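Local coordinates for protein tryptophan--tRNA ligase (PDB 3TZL) that probably attaches tryptophan to its cognate tRNA in an ATP-dependent reaction, as a homodimeric class I aminoacyl-tRNA synthetase, with tryptophan and ADP bound here, at residues 130-135 with 154-159. Sequence-based numbering, arbitrary orientation.
With TRP (tryptophan), chain J.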
ATOM      1  N   LEU B 130       6.272  -4.550  -0.667  1.00 26.58           N
ATOM      2  CA  LEU B 130       6.404  -3.654   0.468  1.00 23.56           C
ATOM      3  C   LEU B 130       7.825  -3.770   0.991  1.00 28.35           C
ATOM      4  O   LEU B 130       8.479  -2.765   1.307  1.00 31.02           O
ATOM      5  CB  LEU B 130       5.388  -3.991   1.563  1.00 27.03           C
ATOM      6  CG  LEU B 130       5.551  -3.202   2.880  1.00 28.62           C
ATOM      7  CD1 LEU B 130       5.541  -1.687   2.664  1.00 26.56           C
ATOM      8  CD2 LEU B 130       4.461  -3.605   3.839  1.00 25.98           C
HETATM    9  N   MSE B 131       8.304  -5.009   1.069  1.00 27.16           N
HETATM   10  CA  MSE B 131       9.694  -5.271   1.426  1.00 31.21           C
HETATM   11  C   MSE B 131      10.668  -4.595   0.454  1.00 33.48           C
HETATM   12  O   MSE B 131      11.726  -4.116   0.862  1.00 27.26           O
HETATM   13  CB  MSE B 131       9.953  -6.768   1.436  1.00 28.36           C
HETATM   14  CG  MSE B 131      11.400  -7.156   1.610  1.00 33.26           C
HETATM   15 SE   MSE B 131      11.508  -9.015   2.267  1.00 49.86          SE
HETATM   16  CE  MSE B 131      13.452  -9.181   2.446  1.00 32.52           C
ATOM     17  N   ALA B 132      10.326  -4.560  -0.831  1.00 33.79           N
ATOM     18  CA  ALA B 132      11.182  -3.834  -1.771  1.00 32.73           C
ATOM     19  C   ALA B 132      11.165  -2.338  -1.451  1.00 28.32           C
ATOM     20  O   ALA B 132      12.183  -1.659  -1.553  1.00 33.29           O
ATOM     21  CB  ALA B 132      10.771  -4.092  -3.200  1.00 28.85           C
ATOM     22  N   ALA B 133      10.014  -1.829  -1.038  1.00 22.08           N
ATOM     23  CA  ALA B 133       9.946  -0.441  -0.630  1.00 29.26           C
ATOM     24  C   ALA B 133      10.847  -0.190   0.595  1.00 32.31           C
ATOM     25  O   ALA B 133      11.581   0.800   0.633  1.00 33.19           O
ATOM     26  CB  ALA B 133       8.495  -0.027  -0.357  1.00 23.46           C
ATOM     27  N   ASP B 134      10.794  -1.091   1.580  1.00 29.34           N
ATOM     28  CA  ASP B 134      11.650  -0.992   2.766  1.00 29.65           C
ATOM     29  C   ASP B 134      13.098  -0.832   2.358  1.00 29.59           C
ATOM     30  O   ASP B 134      13.791   0.048   2.835  1.00 32.21           O
ATOM     31  CB  ASP B 134      11.557  -2.262   3.611  1.00 33.74           C
ATOM     32  CG  ASP B 134      10.200  -2.438   4.269  1.00 37.91           C
ATOM     33  OD1 ASP B 134       9.599  -1.429   4.711  1.00 36.16           O
ATOM     34  OD2 ASP B 134       9.739  -3.600   4.341  1.00 40.88           O
ATOM     35  N   ILE B 135      13.548  -1.708   1.471  1.00 26.33           N
ATOM     36  CA  ILE B 135      14.931  -1.716   1.027  1.00 31.63           C
ATOM     37  C   ILE B 135      15.313  -0.473   0.204  1.00 32.07           C
ATOM     38  O   ILE B 135      16.314   0.191   0.496  1.00 31.94           O
ATOM     39  CB  ILE B 135      15.202  -2.999   0.241  1.00 33.50           C
ATOM     40  CG1 ILE B 135      14.944  -4.214   1.150  1.00 32.88           C
ATOM     41  CG2 ILE B 135      16.613  -2.999  -0.325  1.00 33.92           C
ATOM     42  CD1 ILE B 135      14.778  -5.510   0.410  1.00 31.51           C
ATOM     43  N   GLU B 154      16.237 -10.108  -4.643  1.00 37.89           N
ATOM     44  CA  GLU B 154      16.294 -10.135  -6.099  1.00 40.93           C
ATOM     45  C   GLU B 154      15.088  -9.448  -6.728  1.00 42.25           C
ATOM     46  O   GLU B 154      15.211  -8.705  -7.716  1.00 41.46           O
ATOM     47  CB  GLU B 154      16.392 -11.578  -6.598  1.00 52.70           C
ATOM     48  CG  GLU B 154      17.694 -12.275  -6.234  1.00 67.18           C
ATOM     49  CD  GLU B 154      17.723 -13.723  -6.683  1.00 76.79           C
ATOM     50  OE1 GLU B 154      16.667 -14.238  -7.105  1.00 78.75           O
ATOM     51  OE2 GLU B 154      18.803 -14.348  -6.612  1.00 80.25           O
ATOM     52  N   ILE B 155      13.913  -9.694  -6.162  1.00 37.67           N
ATOM     53  CA  ILE B 155      12.719  -8.996  -6.617  1.00 39.47           C
ATOM     54  C   ILE B 155      12.889  -7.482  -6.443  1.00 37.18           C
ATOM     55  O   ILE B 155      12.573  -6.703  -7.350  1.00 35.23           O
ATOM     56  CB  ILE B 155      11.482  -9.478  -5.862  1.00 37.12           C
ATOM     57  CG1 ILE B 155      11.014 -10.815  -6.432  1.00 38.37           C
ATOM     58  CG2 ILE B 155      10.371  -8.455  -5.934  1.00 34.64           C
ATOM     59  CD1 ILE B 155      10.133 -11.599  -5.479  1.00 38.26           C
ATOM     60  N   ALA B 156      13.415  -7.067  -5.291  1.00 34.35           N
ATOM     61  CA  ALA B 156      13.587  -5.645  -5.033  1.00 29.82           C
ATOM     62  C   ALA B 156      14.576  -5.082  -6.053  1.00 31.83           C
ATOM     63  O   ALA B 156      14.419  -3.975  -6.571  1.00 34.98           O
ATOM     64  CB  ALA B 156      14.067  -5.416  -3.632  1.00 29.70           C
ATOM     65  N   ARG B 157      15.574  -5.889  -6.371  1.00 29.96           N
ATOM     66  CA  ARG B 157      16.565  -5.531  -7.361  1.00 36.96           C
ATOM     67  C   ARG B 157      15.963  -5.377  -8.768  1.00 37.82           C
ATOM     68  O   ARG B 157      16.314  -4.455  -9.513  1.00 36.23           O
ATOM     69  CB  ARG B 157      17.680  -6.570  -7.344  1.00 38.81           C
ATOM     70  CG  ARG B 157      18.932  -6.117  -8.018  1.00 48.11           C
ATOM     71  CD  ARG B 157      19.915  -7.267  -8.202  1.00 55.24           C
ATOM     72  NE  ARG B 157      21.120  -6.780  -8.859  1.00 64.10           N
ATOM     73  CZ  ARG B 157      22.161  -6.273  -8.205  1.00 72.19           C
ATOM     74  NH1 ARG B 157      23.227  -5.838  -8.875  1.00 77.22           N
ATOM     75  NH2 ARG B 157      22.135  -6.205  -6.878  1.00 68.42           N
ATOM     76  N   ASP B 158      15.038  -6.260  -9.128  1.00 37.10           N
ATOM     77  CA  ASP B 158      14.382  -6.161 -10.432  1.00 39.58           C
ATOM     78  C   ASP B 158      13.471  -4.929 -10.521  1.00 37.96           C
ATOM     79  O   ASP B 158      13.384  -4.275 -11.559  1.00 36.25           O
ATOM     80  CB  ASP B 158      13.596  -7.438 -10.759  1.00 45.98           C
ATOM     81  CG  ASP B 158      14.507  -8.652 -10.994  1.00 58.94           C
ATOM     82  OD1 ASP B 158      15.692  -8.461 -11.342  1.00 66.83           O
ATOM     83  OD2 ASP B 158      14.039  -9.800 -10.826  1.00 59.67           O
ATOM     84  N   ILE B 159      12.788  -4.620  -9.431  1.00 34.02           N
ATOM     85  CA  ILE B 159      11.954  -3.432  -9.390  1.00 30.68           C
ATOM     86  C   ILE B 159      12.807  -2.176  -9.574  1.00 35.82           C
ATOM     87  O   ILE B 159      12.491  -1.315 -10.402  1.00 36.36           O
ATOM     88  CB  ILE B 159      11.184  -3.341  -8.060  1.00 29.30           C
ATOM     89  CG1 ILE B 159      10.187  -4.497  -7.944  1.00 30.68           C
ATOM     90  CG2 ILE B 159      10.466  -2.016  -7.965  1.00 30.41           C
ATOM     91  CD1 ILE B 159       9.481  -4.601  -6.554  1.00 30.12           C
TER
HETATM   92  N   TRP J 331      10.772 -10.410   5.358  1.00 37.18           N
HETATM   93  CA  TRP J 331      11.718 -10.331   6.476  1.00 46.30           C
HETATM   94  C   TRP J 331      11.592 -11.547   7.384  1.00 56.08           C
HETATM   95  O   TRP J 331      12.433 -11.783   8.259  1.00 56.28           O
HETATM   96  CB  TRP J 331      11.513  -9.037   7.283  1.00 41.38           C
HETATM   97  CG  TRP J 331      11.698  -7.809   6.442  1.00 36.80           C
HETATM   98  CD1 TRP J 331      10.736  -6.925   6.034  1.00 37.40           C
HETATM   99  CD2 TRP J 331      12.927  -7.367   5.868  1.00 35.80           C
HETATM  100  NE1 TRP J 331      11.303  -5.940   5.248  1.00 41.64           N
HETATM  101  CE2 TRP J 331      12.647  -6.197   5.126  1.00 41.42           C
HETATM  102  CE3 TRP J 331      14.243  -7.847   5.909  1.00 35.44           C
HETATM  103  CZ2 TRP J 331      13.641  -5.494   4.442  1.00 37.36           C
HETATM  104  CZ3 TRP J 331      15.230  -7.150   5.222  1.00 36.62           C
HETATM  105  CH2 TRP J 331      14.922  -5.984   4.505  1.00 37.87           C
HETATM  106  OXT TRP J 331      10.637 -12.314   7.246  1.00 59.37           O
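The indole of the bound tryptophan meets M131 over one face, D134 at its NE1 edge and I135 near the benzo rim, while A132 and I135 of the same helix pack on A156. This helix pair belongs to the Rossmann-fold catalytic domain of class I synthetases: 122-137 leads through strand 142-144 into 150-167. M131, modelled as selenomethionine, has CG anti to its own N (chi1 172°) and runs on extended, which lays CG, SE and CE along the indole face. Its CE lies 3.8 Å from TRP CE3. I135 approaches from the same side, CG1 being 3.8 Å from TRP CZ2. D134 OD2 sits close to the ring plane and accepts the indole N-H from NE1 at 3.0 Å, nearly straight at 170°. H45 NE2 also bonds OD2 and Q82 NE2 bonds OD1, so both oxygens are gripped and the carboxylate's rotation is fixed; Q149 OE1 is a further partner of the tryptophan.

Behind this pocket wall the helices cross at -73°, with short-segment axes 8.9 Å apart. Two small residues permit the approach: the CA atoms of A132 and A156 are 4.4 Å apart, and no hydrogen bond joins the segments. The interface is compact, 144 Å² in total, and wholly apolar. I135 serves both surfaces, since its CD1 reaches A156 CB as well as the benzo rim. A132 CB touches two methyl groups in directions about at right angles, 3.6 Å from A156 CB and equally 3.6 Å from I159 CD1.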